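GH3 beta-N-acetylglucosaminidase (PDB 6K5J) hydrolyses beta-linked N-acetylglucosamine residues as a glycoside hydrolase family 3 enzyme, probably trimming them from the ends of sugar chains. Local coordinates at residues S63-L66 and Q67-A71; E252-L255 and R256-G260; Q442-S445 and G446-S449; I459-P462 and D463-A466; L513-L517 and T518-A522. All blocks are in the same frame, centred on the assembly; numbering follows the deposited sequence.

Contact 1: residues S63-L66 and Q67-A71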
loop_
_atom_site.group_PDB
_atom_site.type_symbol
_atom_site.label_atom_id
_atom_site.label_comp_id
_atom_site.label_asym_id
_atom_site.label_seq_id
_atom_site.Cartn_x
_atom_site.Cartn_y
_atom_site.Cartn_z
ATOM N N SER A 63 -20.380 4.227 5.213
ATOM C CA SER A 63 -19.823 4.115 6.557
ATOM C C SER A 63 -20.864 4.443 7.614
ATOM O O SER A 63 -20.968 3.748 8.630
ATOM C CB SER A 63 -18.603 5.025 6.718
ATOM O OG SER A 63 -17.561 4.667 5.820
ATOM N N ALA A 64 -21.648 5.499 7.396
ATOM C CA ALA A 64 -22.667 5.858 8.377
ATOM C C ALA A 64 -23.740 4.780 8.473
ATOM O O ALA A 64 -24.263 4.509 9.563
ATOM C CB ALA A 64 -23.285 7.209 8.014
ATOM N N GLU A 65 -24.081 4.157 7.336
ATOM C CA GLU A 65 -25.056 3.070 7.330
ATOM C C GLU A 65 -24.551 1.880 8.129
ATOM O O GLU A 65 -25.287 1.312 8.943
ATOM C CB GLU A 65 -25.380 2.640 5.891
ATOM C CG GLU A 65 -26.444 1.525 5.822
ATOM C CD GLU A 65 -26.687 0.982 4.416
ATOM O OE1 GLU A 65 -25.806 1.141 3.543
ATOM O OE2 GLU A 65 -27.766 0.384 4.186
ATOM N N LEU A 66 -23.296 1.476 7.901
ATOM C CA LEU A 66 -22.745 0.356 8.655
ATOM C C LEU A 66 -22.753 0.642 10.153
ATOM O O LEU A 66 -23.080 -0.237 10.958
ATOM C CB LEU A 66 -21.322 0.038 8.173
ATOM C CG LEU A 66 -21.221 -0.512 6.742
ATOM C CD1 LEU A 66 -19.766 -0.511 6.240
ATOM C CD2 LEU A 66 -21.830 -1.927 6.630
ATOM N N GLN A 67 -22.380 1.859 10.545
ATOM C CA GLN A 67 -22.393 2.209 11.961
ATOM C C GLN A 67 -23.813 2.226 12.514
ATOM O O GLN A 67 -24.044 1.842 13.668
ATOM C CB GLN A 67 -21.712 3.562 12.163
ATOM C CG GLN A 67 -20.242 3.562 11.746
ATOM C CD GLN A 67 -19.339 2.860 12.724
ATOM O OE1 GLN A 67 -19.796 2.154 13.642
ATOM N NE2 GLN A 67 -18.032 3.028 12.529
ATOM N N GLN A 68 -24.773 2.662 11.702
ATOM C CA GLN A 68 -26.164 2.664 12.140
ATOM C C GLN A 68 -26.682 1.248 12.335
ATOM O O GLN A 68 -27.421 0.977 13.287
ATOM C CB GLN A 68 -27.018 3.419 11.125
ATOM C CG GLN A 68 -28.501 3.446 11.439
ATOM C CD GLN A 68 -29.275 4.193 10.372
ATOM O OE1 GLN A 68 -28.770 4.411 9.265
ATOM N NE2 GLN A 68 -30.505 4.585 10.690
ATOM N N ILE A 69 -26.308 0.334 11.437
ATOM C CA ILE A 69 -26.704 -1.065 11.576
ATOM C C ILE A 69 -26.165 -1.638 12.876
ATOM O O ILE A 69 -26.865 -2.369 13.591
ATOM C CB ILE A 69 -26.226 -1.876 10.354
ATOM C CG1 ILE A 69 -27.051 -1.503 9.117
ATOM C CG2 ILE A 69 -26.285 -3.382 10.623
ATOM C CD1 ILE A 69 -26.444 -1.975 7.782
ATOM N N ALA A 70 -24.914 -1.312 13.208
ATOM C CA ALA A 70 -24.356 -1.792 14.465
ATOM C C ALA A 70 -25.045 -1.132 15.653
ATOM O O ALA A 70 -25.364 -1.803 16.639
ATOM C CB ALA A 70 -22.849 -1.542 14.512
ATOM N N ALA A 71 -25.285 0.178 15.575
ATOM C CA ALA A 71 -25.868 0.884 16.714
ATOM C C ALA A 71 -27.276 0.385 16.994
ATOM O O ALA A 71 -27.632 0.104 18.144
ATOM C CB ALA A 71 -25.872 2.392 16.464
#
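Ile-69 and Glu-65 form one of four successive i+4 backbone bonds here: Ile-69 N donates to Glu-65 O over 2.9 Å, with 160° at the hydrogen. The same spacing recurs from Gln-67 N to Ser-63 O (3.0 Å), from Gln-68 N to Ala-64 O (2.9 Å) and from Ala-70 N to Leu-66 O (3.1 Å), the evidence for a regular alpha-helix. The polar side-chain ends look elsewhere. Ser-63 OG bonds Tyr-48 OH and Leu-128 O, Glu-65 OE1 takes the Ala-30 amide, and Gln-67, bent at its second torsion (chi2 -75°), hands NE2 to Leu-78 O. Gln-67 CG passes 3.2 Å from Ser-63 O on the way.

Packing across the turn rests on Glu-65 and Ile-69, which run side by side in the same direction. With CG turned opposite the backbone nitrogen (chi1 -178°) and the chain extended beyond it, Glu-65 offers its aliphatic part, and CG lies 4.0 Å from Ile-69 CD1. Ile-69 CG1 also leans on the carbonyl of the preceding turn, 3.3 Å from Glu-65 O. Farther out, Leu-66, Ile-69 and Ala-70 press on helix 32-39, while Ser-63 and Gln-67 touch Ile-80. Helix 56-72 thus packs as the connecting helix of a beta-alpha-beta unit, between strands 45-47 and 79-81 of the TIM-barrel-type family 3 N-terminal domain.

Contact 2: residues E252-L255 and R256-G260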
loop_
_atom_site.group_PDB
_atom_site.type_symbol
_atom_site.label_atom_id
_atom_site.label_comp_id
_atom_site.label_asym_id
_atom_site.label_seq_id
_atom_site.Cartn_x
_atom_site.Cartn_y
_atom_site.Cartn_z
ATOM N N GLU A 252 3.824 -12.831 20.610
ATOM C CA GLU A 252 3.891 -12.711 22.066
ATOM C C GLU A 252 5.317 -12.465 22.528
ATOM O O GLU A 252 5.557 -11.654 23.428
ATOM C CB GLU A 252 3.340 -13.967 22.754
ATOM C CG GLU A 252 1.823 -14.093 22.767
ATOM C CD GLU A 252 1.097 -12.978 23.516
ATOM O OE1 GLU A 252 1.745 -12.197 24.249
ATOM O OE2 GLU A 252 -0.148 -12.892 23.372
ATOM N N GLY A 253 6.275 -13.167 21.938
ATOM C CA GLY A 253 7.649 -13.067 22.381
ATOM C C GLY A 253 8.308 -11.764 21.991
ATOM O O GLY A 253 8.708 -10.975 22.849
ATOM N N LEU A 254 8.399 -11.517 20.686
ATOM C CA LEU A 254 9.190 -10.396 20.198
ATOM C C LEU A 254 8.402 -9.090 20.236
ATOM O O LEU A 254 8.866 -8.097 20.805
ATOM C CB LEU A 254 9.685 -10.712 18.787
ATOM C CG LEU A 254 10.437 -9.665 17.975
ATOM C CD1 LEU A 254 11.714 -9.247 18.681
ATOM C CD2 LEU A 254 10.746 -10.234 16.592
ATOM N N LEU A 255 7.206 -9.071 19.635
ATOM C CA LEU A 255 6.441 -7.828 19.540
ATOM C C LEU A 255 5.888 -7.403 20.899
ATOM O O LEU A 255 6.056 -6.252 21.317
ATOM C CB LEU A 255 5.304 -7.997 18.530
ATOM C CG LEU A 255 4.339 -6.824 18.315
ATOM C CD1 LEU A 255 5.094 -5.518 18.030
ATOM C CD2 LEU A 255 3.405 -7.163 17.142
ATOM N N ARG A 256 5.183 -8.305 21.581
ATOM C CA ARG A 256 4.586 -7.973 22.870
ATOM C C ARG A 256 5.620 -7.978 23.989
ATOM O O ARG A 256 5.582 -7.119 24.874
ATOM C CB ARG A 256 3.468 -8.960 23.199
ATOM C CG ARG A 256 2.397 -9.043 22.119
ATOM C CD ARG A 256 1.092 -8.606 22.677
ATOM N NE ARG A 256 -0.014 -8.804 21.753
ATOM C CZ ARG A 256 -0.748 -7.814 21.265
ATOM N NH1 ARG A 256 -0.468 -6.557 21.603
ATOM N NH2 ARG A 256 -1.757 -8.080 20.451
ATOM N N GLY A 257 6.527 -8.942 23.974
ATOM C CA GLY A 257 7.481 -9.093 25.056
ATOM C C GLY A 257 8.680 -8.187 24.905
ATOM O O GLY A 257 8.819 -7.215 25.652
ATOM N N GLU A 258 9.546 -8.490 23.933
ATOM C CA GLU A 258 10.774 -7.721 23.770
ATOM C C GLU A 258 10.481 -6.258 23.466
ATOM O O GLU A 258 11.152 -5.366 23.995
ATOM C CB GLU A 258 11.642 -8.322 22.666
ATOM C CG GLU A 258 12.173 -9.725 22.955
ATOM C CD GLU A 258 13.257 -10.142 21.976
ATOM O OE1 GLU A 258 14.122 -9.308 21.652
ATOM O OE2 GLU A 258 13.251 -11.302 21.520
ATOM N N LEU A 259 9.500 -5.992 22.600
ATOM C CA LEU A 259 9.200 -4.635 22.166
ATOM C C LEU A 259 8.115 -3.970 23.000
ATOM O O LEU A 259 7.860 -2.773 22.818
ATOM C CB LEU A 259 8.802 -4.634 20.675
ATOM C CG LEU A 259 9.918 -4.679 19.620
ATOM C CD1 LEU A 259 11.080 -5.600 19.961
ATOM C CD2 LEU A 259 9.369 -5.038 18.239
ATOM N N GLY A 260 7.474 -4.706 23.906
ATOM C CA GLY A 260 6.512 -4.109 24.819
ATOM C C GLY A 260 5.230 -3.602 24.189
ATOM O O GLY A 260 4.550 -2.756 24.774
#
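Arg-256 starts over the preceding turn: its CB sits 3.4 Å from Glu-252 O and 3.8 Å from Glu-252 OE1. CG continues along the same carboxylate, 3.9 Å from OE1 of Glu-252, and the bend at chi2 (-118°) keeps CD beside the same oxygen before NE stops 4.4 Å from Glu-252 OE2, beyond salt-bridge range. The two flat groups are turned 42° apart. The charges are instead met outside: Arg-256 NH2 pairs with Asp-294, NH1 bonds the carbonyls of Tyr-261 and Gly-263, and Glu-252 OE2 pairs with Arg-328.

The backbone shows wider, pi-type i+5 turns near the end of helix 249-258, which links strands 226-229 and 264-266 in a beta-alpha-beta unit. Glu-258 N reaches Gly-253 O at 2.8 Å, in the carbonyl plane, and Leu-259 N reaches Leu-254 O, also at 2.8 Å.

Leu-259 puts CD1 3.9 Å from Leu-254 CD1, while its CD2 lies 4.3 Å from Leu-255 CD1. An alanine here, lacking both methyls, would probably open a gap beside the two leucines and weaken the packing the three leucines share on Phe-184. Leu-254 CD1 also rests against the carboxylate of Glu-258, whose OE1 forms a salt bridge with Arg-205.

Contact 3: residues Q442-S445 and G446-S449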
loop_
_atom_site.group_PDB
_atom_site.type_symbol
_atom_site.label_atom_id
_atom_site.label_comp_id
_atom_site.label_asym_id
_atom_site.label_seq_id
_atom_site.Cartn_x
_atom_site.Cartn_y
_atom_site.Cartn_z
ATOM N N GLN A 442 8.066 0.553 -32.521
ATOM C CA GLN A 442 9.298 0.585 -33.303
ATOM C C GLN A 442 9.103 1.364 -34.596
ATOM O O GLN A 442 9.998 2.098 -35.029
ATOM C CB GLN A 442 9.781 -0.837 -33.592
ATOM C CG GLN A 442 10.070 -1.646 -32.333
ATOM C CD GLN A 442 11.401 -2.360 -32.377
ATOM O OE1 GLN A 442 12.386 -1.829 -32.887
ATOM N NE2 GLN A 442 11.441 -3.575 -31.831
ATOM N N GLU A 443 7.925 1.244 -35.206
ATOM C CA GLU A 443 7.647 1.971 -36.438
ATOM C C GLU A 443 7.558 3.472 -36.189
ATOM O O GLU A 443 8.170 4.269 -36.909
ATOM C CB GLU A 443 6.354 1.456 -37.067
ATOM C CG GLU A 443 6.104 1.968 -38.480
ATOM C CD GLU A 443 4.632 2.172 -38.780
ATOM O OE1 GLU A 443 4.113 3.280 -38.520
ATOM O OE2 GLU A 443 3.993 1.223 -39.279
ATOM N N LEU A 444 6.791 3.881 -35.176
ATOM C CA LEU A 444 6.650 5.308 -34.901
ATOM C C LEU A 444 7.978 5.936 -34.495
ATOM O O LEU A 444 8.202 7.127 -34.741
ATOM C CB LEU A 444 5.596 5.531 -33.816
ATOM C CG LEU A 444 4.144 5.386 -34.267
ATOM C CD1 LEU A 444 3.217 5.210 -33.067
ATOM C CD2 LEU A 444 3.729 6.587 -35.105
ATOM N N SER A 445 8.873 5.159 -33.882
ATOM C CA SER A 445 10.183 5.682 -33.516
ATOM C C SER A 445 11.041 5.971 -34.740
ATOM O O SER A 445 11.995 6.751 -34.644
ATOM C CB SER A 445 10.914 4.711 -32.588
ATOM O OG SER A 445 11.306 3.530 -33.268
ATOM N N GLY A 446 10.729 5.356 -35.884
ATOM C CA GLY A 446 11.385 5.742 -37.121
ATOM C C GLY A 446 10.894 7.063 -37.670
ATOM O O GLY A 446 11.591 7.694 -38.472
ATOM N N GLN A 447 9.713 7.503 -37.248
ATOM C CA GLN A 447 9.163 8.771 -37.700
ATOM C C GLN A 447 9.288 9.883 -36.672
ATOM O O GLN A 447 9.243 11.058 -37.052
ATOM C CB GLN A 447 7.689 8.596 -38.084
ATOM C CG GLN A 447 7.425 7.335 -38.904
ATOM C CD GLN A 447 5.948 6.996 -39.000
ATOM O OE1 GLN A 447 5.085 7.848 -38.774
ATOM N NE2 GLN A 447 5.648 5.745 -39.338
ATOM N N ILE A 448 9.444 9.549 -35.392
ATOM C CA ILE A 448 9.604 10.534 -34.322
ATOM C C ILE A 448 10.852 10.146 -33.537
ATOM O O ILE A 448 10.865 9.111 -32.858
ATOM C CB ILE A 448 8.374 10.602 -33.405
ATOM C CG1 ILE A 448 7.121 10.965 -34.216
ATOM C CG2 ILE A 448 8.596 11.619 -32.292
ATOM C CD1 ILE A 448 5.812 10.910 -33.428
ATOM N N SER A 449 11.898 10.971 -33.616
ATOM C CA SER A 449 13.179 10.569 -33.039
ATOM C C SER A 449 13.264 10.829 -31.531
ATOM O O SER A 449 13.989 10.109 -30.827
ATOM C CB SER A 449 14.325 11.270 -33.775
ATOM O OG SER A 449 14.730 12.447 -33.108
#
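Glu-443 and Gln-447 are brought together by different first torsions: the glutamate CG is turned away from its own nitrogen (chi1 -169°), whereas the glutamine CG stands beside the nitrogen (chi1 -44°) and its chain runs straight on. Carboxylate and amide end nearly parallel, their planes 14° apart but offset from one another, with Glu-443 OE1 3.0 Å from Gln-447 NE2. Gln-447 OE1, the other branch of the amide, lies 4.1 Å from Leu-444 CD2.

Ser-445 folds OG back between its own nitrogen and carbonyl carbon, where it donates to Gln-442 O at 2.6 Å from above the carbonyl plane. Lys-474 NZ bonds the same hydroxyl.

The backbone bonds change spacing at this point. Gly-446 N is held at 3.0 Å by Glu-443 O and has only a weak link to Gln-442 O. Leu-444 O accepts twice: from Gln-447 N at 3.0 Å, well above its plane, and from Ile-448 N at 2.8 Å, nearly in line with the carbonyl.

Leu-444 and Ile-448 both reach Leu-391 of the sheet. The bonds Gly-446 N to Glu-443 O and Gln-447 N to Leu-444 O, each three residues back, mark a helix C-terminus tightening toward 3-10 geometry, here where helix 435-447 gives way to strand 450-455 in the alpha/beta part of the chain.

Contact 4: residues I459-P462 and D463-A466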
loop_
_atom_site.group_PDB
_atom_site.type_symbol
_atom_site.label_atom_id
_atom_site.label_comp_id
_atom_site.label_asym_id
_atom_site.label_seq_id
_atom_site.Cartn_x
_atom_site.Cartn_y
_atom_site.Cartn_z
ATOM N N ILE A 459 11.600 -4.521 -15.171
ATOM C CA ILE A 459 12.424 -5.577 -14.591
ATOM C C ILE A 459 11.660 -6.894 -14.444
ATOM O O ILE A 459 12.273 -7.966 -14.418
ATOM C CB ILE A 459 12.994 -5.109 -13.233
ATOM C CG1 ILE A 459 13.939 -6.170 -12.661
ATOM C CG2 ILE A 459 11.853 -4.809 -12.242
ATOM C CD1 ILE A 459 15.144 -5.640 -11.982
ATOM N N PHE A 460 10.331 -6.842 -14.361
ATOM C CA PHE A 460 9.491 -8.028 -14.275
ATOM C C PHE A 460 8.738 -8.318 -15.573
ATOM O O PHE A 460 7.878 -9.199 -15.587
ATOM C CB PHE A 460 8.477 -7.880 -13.136
ATOM C CG PHE A 460 9.095 -7.735 -11.765
ATOM C CD1 PHE A 460 10.293 -8.359 -11.445
ATOM C CD2 PHE A 460 8.457 -6.983 -10.789
ATOM C CE1 PHE A 460 10.850 -8.230 -10.172
ATOM C CE2 PHE A 460 8.999 -6.848 -9.516
ATOM C CZ PHE A 460 10.202 -7.477 -9.203
ATOM N N SER A 461 9.002 -7.585 -16.657
ATOM C CA SER A 461 8.232 -7.744 -17.892
ATOM C C SER A 461 9.212 -7.795 -19.057
ATOM O O SER A 461 9.583 -6.755 -19.621
ATOM C CB SER A 461 7.204 -6.625 -18.056
ATOM O OG SER A 461 6.556 -6.700 -19.325
ATOM N N PRO A 462 9.650 -9.002 -19.444
ATOM C CA PRO A 462 10.695 -9.124 -20.480
ATOM C C PRO A 462 10.359 -8.469 -21.814
ATOM O O PRO A 462 11.256 -7.898 -22.446
ATOM C CB PRO A 462 10.847 -10.646 -20.625
ATOM C CG PRO A 462 10.470 -11.178 -19.265
ATOM C CD PRO A 462 9.325 -10.302 -18.829
ATOM N N ASP A 463 9.107 -8.547 -22.277
ATOM C CA ASP A 463 8.773 -7.939 -23.566
ATOM C C ASP A 463 8.822 -6.419 -23.499
ATOM O O ASP A 463 9.144 -5.761 -24.500
ATOM C CB ASP A 463 7.390 -8.396 -24.037
ATOM C CG ASP A 463 7.322 -9.891 -24.292
ATOM O OD1 ASP A 463 8.372 -10.491 -24.597
ATOM O OD2 ASP A 463 6.217 -10.457 -24.177
ATOM N N GLN A 464 8.486 -5.845 -22.339
ATOM C CA GLN A 464 8.649 -4.411 -22.148
ATOM C C GLN A 464 10.122 -4.025 -22.171
ATOM O O GLN A 464 10.512 -3.064 -22.843
ATOM C CB GLN A 464 8.004 -3.978 -20.828
ATOM C CG GLN A 464 7.944 -2.473 -20.645
ATOM C CD GLN A 464 7.512 -2.058 -19.242
ATOM O OE1 GLN A 464 7.964 -1.041 -18.737
ATOM N NE2 GLN A 464 6.645 -2.850 -18.610
ATOM N N ALA A 465 10.961 -4.764 -21.438
ATOM C CA ALA A 465 12.378 -4.422 -21.387
ATOM C C ALA A 465 13.033 -4.588 -22.751
ATOM O O ALA A 465 13.906 -3.797 -23.132
ATOM C CB ALA A 465 13.097 -5.273 -20.336
ATOM N N ALA A 466 12.619 -5.607 -23.504
ATOM C CA ALA A 466 13.204 -5.843 -24.820
ATOM C C ALA A 466 12.860 -4.719 -25.789
ATOM O O ALA A 466 13.714 -4.293 -26.575
ATOM C CB ALA A 466 12.740 -7.196 -25.365
HETATM O O HOH W 1 6.734 -8.983 -21.014
#
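Ser-461 OG has two hydrogen-bonding partners, a water and Val-431 O, and lies 3.4 Å from Gln-464 CB. The water donates to this hydroxyl oxygen, Ser-461 OG, over 2.8 Å, and the same water accepts from Asp-463 N at 2.7 Å. Ser-461 holds the N-cap position of helix 462-472, and the water bridges its hydroxyl to the first-turn amide Asp-463 N. The torsion that sets this up is chi1 of 174°, which swings OG away from the backbone nitrogen to lie beside the carbonyl carbon and over the start of the helix.

Regular i+4 bonding begins at the same residue. Ala-465 N donates to Ser-461 O at 3.0 Å with 164° at the hydrogen, and Ala-466 N follows onto Pro-462 O at 2.9 Å. Pro-462, in the first turn, has no amide hydrogen to give, and its position there costs the helix no backbone bond.

Gln-464 stretches back alongside the serine, its NE2 3.9 Å from Ser-461 CB. The buried amide is satisfied at both ends, OE1 by Tyr-456 N and NE2 by Val-431 O, so that Val-431 O serves both side chains and the flip of the amide is fixed.

Val-431 directly follows strand 424-430 and Tyr-456 directly follows strand 450-455, so the start of helix 462-472 is tied to the C-terminal ends of two parallel strands, while the preceding 3-10 turn reaches Asp-489, beyond strand 478-483, through Ile-459 N.

Contact 5: residues L513-L517 and T518-A522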
loop_
_atom_site.group_PDB
_atom_site.type_symbol
_atom_site.label_atom_id
_atom_site.label_comp_id
_atom_site.label_asym_id
_atom_site.label_seq_id
_atom_site.Cartn_x
_atom_site.Cartn_y
_atom_site.Cartn_z
ATOM N N LEU A 513 7.649 14.978 -13.482
ATOM C CA LEU A 513 8.509 14.389 -14.498
ATOM C C LEU A 513 8.523 15.238 -15.763
ATOM O O LEU A 513 9.582 15.455 -16.359
ATOM C CB LEU A 513 8.040 12.970 -14.809
ATOM C CG LEU A 513 8.756 12.258 -15.946
ATOM C CD1 LEU A 513 10.251 12.099 -15.613
ATOM C CD2 LEU A 513 8.096 10.909 -16.157
ATOM N N ALA A 514 7.351 15.720 -16.193
ATOM C CA ALA A 514 7.297 16.592 -17.362
ATOM C C ALA A 514 8.110 17.858 -17.135
ATOM O O ALA A 514 8.836 18.307 -18.030
ATOM C CB ALA A 514 5.843 16.944 -17.694
ATOM N N LEU A 515 8.003 18.449 -15.941
ATOM C CA LEU A 515 8.760 19.667 -15.657
ATOM C C LEU A 515 10.265 19.412 -15.700
ATOM O O LEU A 515 11.036 20.281 -16.114
ATOM C CB LEU A 515 8.356 20.240 -14.299
ATOM C CG LEU A 515 6.905 20.731 -14.178
ATOM C CD1 LEU A 515 6.546 20.973 -12.726
ATOM C CD2 LEU A 515 6.669 21.998 -14.991
ATOM N N VAL A 516 10.705 18.236 -15.251
ATOM C CA VAL A 516 12.128 17.903 -15.330
ATOM C C VAL A 516 12.562 17.765 -16.786
ATOM O O VAL A 516 13.566 18.355 -17.214
ATOM C CB VAL A 516 12.423 16.618 -14.537
ATOM C CG1 VAL A 516 13.807 16.054 -14.919
ATOM C CG2 VAL A 516 12.340 16.880 -13.045
ATOM N N LEU A 517 11.818 16.969 -17.563
ATOM C CA LEU A 517 12.184 16.667 -18.943
ATOM C C LEU A 517 12.169 17.900 -19.834
ATOM O O LEU A 517 12.870 17.922 -20.850
ATOM C CB LEU A 517 11.229 15.613 -19.515
ATOM C CG LEU A 517 11.236 14.247 -18.841
ATOM C CD1 LEU A 517 10.227 13.298 -19.497
ATOM C CD2 LEU A 517 12.642 13.667 -18.874
ATOM N N THR A 518 11.391 18.925 -19.483
ATOM C CA THR A 518 11.357 20.162 -20.247
ATOM C C THR A 518 12.262 21.245 -19.658
ATOM O O THR A 518 12.187 22.398 -20.085
ATOM C CB THR A 518 9.910 20.674 -20.354
ATOM O OG1 THR A 518 9.371 20.893 -19.045
ATOM C CG2 THR A 518 9.043 19.655 -21.066
ATOM N N GLY A 519 13.096 20.913 -18.673
ATOM C CA GLY A 519 14.023 21.900 -18.145
ATOM C C GLY A 519 13.410 22.976 -17.275
ATOM O O GLY A 519 14.056 23.995 -17.013
ATOM N N GLN A 520 12.175 22.784 -16.814
ATOM C CA GLN A 520 11.553 23.800 -15.975
ATOM C C GLN A 520 11.983 23.687 -14.516
ATOM O O GLN A 520 12.086 24.711 -13.828
ATOM C CB GLN A 520 10.030 23.711 -16.101
ATOM C CG GLN A 520 9.561 24.093 -17.508
ATOM C CD GLN A 520 8.072 23.927 -17.695
ATOM O OE1 GLN A 520 7.287 24.759 -17.228
ATOM N NE2 GLN A 520 7.665 22.857 -18.386
ATOM N N ILE A 521 12.232 22.471 -14.023
ATOM C CA ILE A 521 12.772 22.281 -12.681
ATOM C C ILE A 521 13.978 21.358 -12.768
ATOM O O ILE A 521 14.144 20.595 -13.722
ATOM C CB ILE A 521 11.729 21.711 -11.691
ATOM C CG1 ILE A 521 11.309 20.284 -12.097
ATOM C CG2 ILE A 521 10.493 22.622 -11.610
ATOM C CD1 ILE A 521 10.203 19.678 -11.153
ATOM N N ALA A 522 14.836 21.454 -11.764
ATOM C CA ALA A 522 15.986 20.576 -11.661
ATOM C C ALA A 522 15.606 19.311 -10.902
ATOM O O ALA A 522 14.650 19.288 -10.124
ATOM C CB ALA A 522 17.143 21.280 -10.942
HETATM O O HOH W 2 15.637 19.517 -15.847
#
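The amide of Gln-520 lies against Leu-515, whose CD2 sits over one face of it, 3.6 Å from Gln-520 CD and equally far from its oxygen and nitrogen. At the edge, NE2 of Gln-520 donates to Thr-518 OG1 over 2.7 Å, almost straight at 167° and only 8° out of the amide plane. These two contacts set the turn of the amide.

Thr-518 extends the series of bonds: with OG1 between its own nitrogen and carbonyl carbon (chi1 59°), the hydroxyl points back along the helix and donates to Ala-514 O at 2.8 Å. Thr-518 N reaches that same oxygen at 3.0 Å, from the opposite face of the carbonyl plane. A valine in its place would remove the hydroxyl and probably leave Ala-514 O with one donor fewer and the Gln-520 amide without the acceptor that fixes its rotation.

Helix 507-517 ends in a Schellman motif, with Gly-519 as the positive-phi C-prime residue: Gln-520 N bonds Leu-515 O at 2.8 Å, and Gly-519 N bonds Val-516 O at 3.0 Å. Leu-515 O takes Ile-521 N as well, at longer range and from above its plane.

Beyond the turn Ile-521 folds back onto the helix. Its CG1 is 3.7 Å from Val-516 CG2, the two side chains meeting at about a right angle, and it touches Leu-515 CB as closely. A water donates to both Val-516 O and Ile-521 O, bridging helix and outgoing loop.

All five contacts are local, and they sample the middle, the start and the ends of helices. Contact 1 is mid-helix with regular i+4 bonds, contact 4 a helix start, and contacts 2, 3 and 5 run toward helix ends, by wide pi-type turns, by tightened i+3 bonds and by a Schellman turn respectively. Contacts 1 and 2 belong to connecting helices of the family 3 N-terminal domain, with centres 35 Å apart; the other three cluster around the six-stranded mixed sheet, where contacts 3 and 4 come within about 6 Å at nearest atoms. Contact 3 lies at the surface, whereas the rest are partly buried. In contact 2 the charged side chains find their partners elsewhere in the chain; bridging waters appear in contacts 4 and 5.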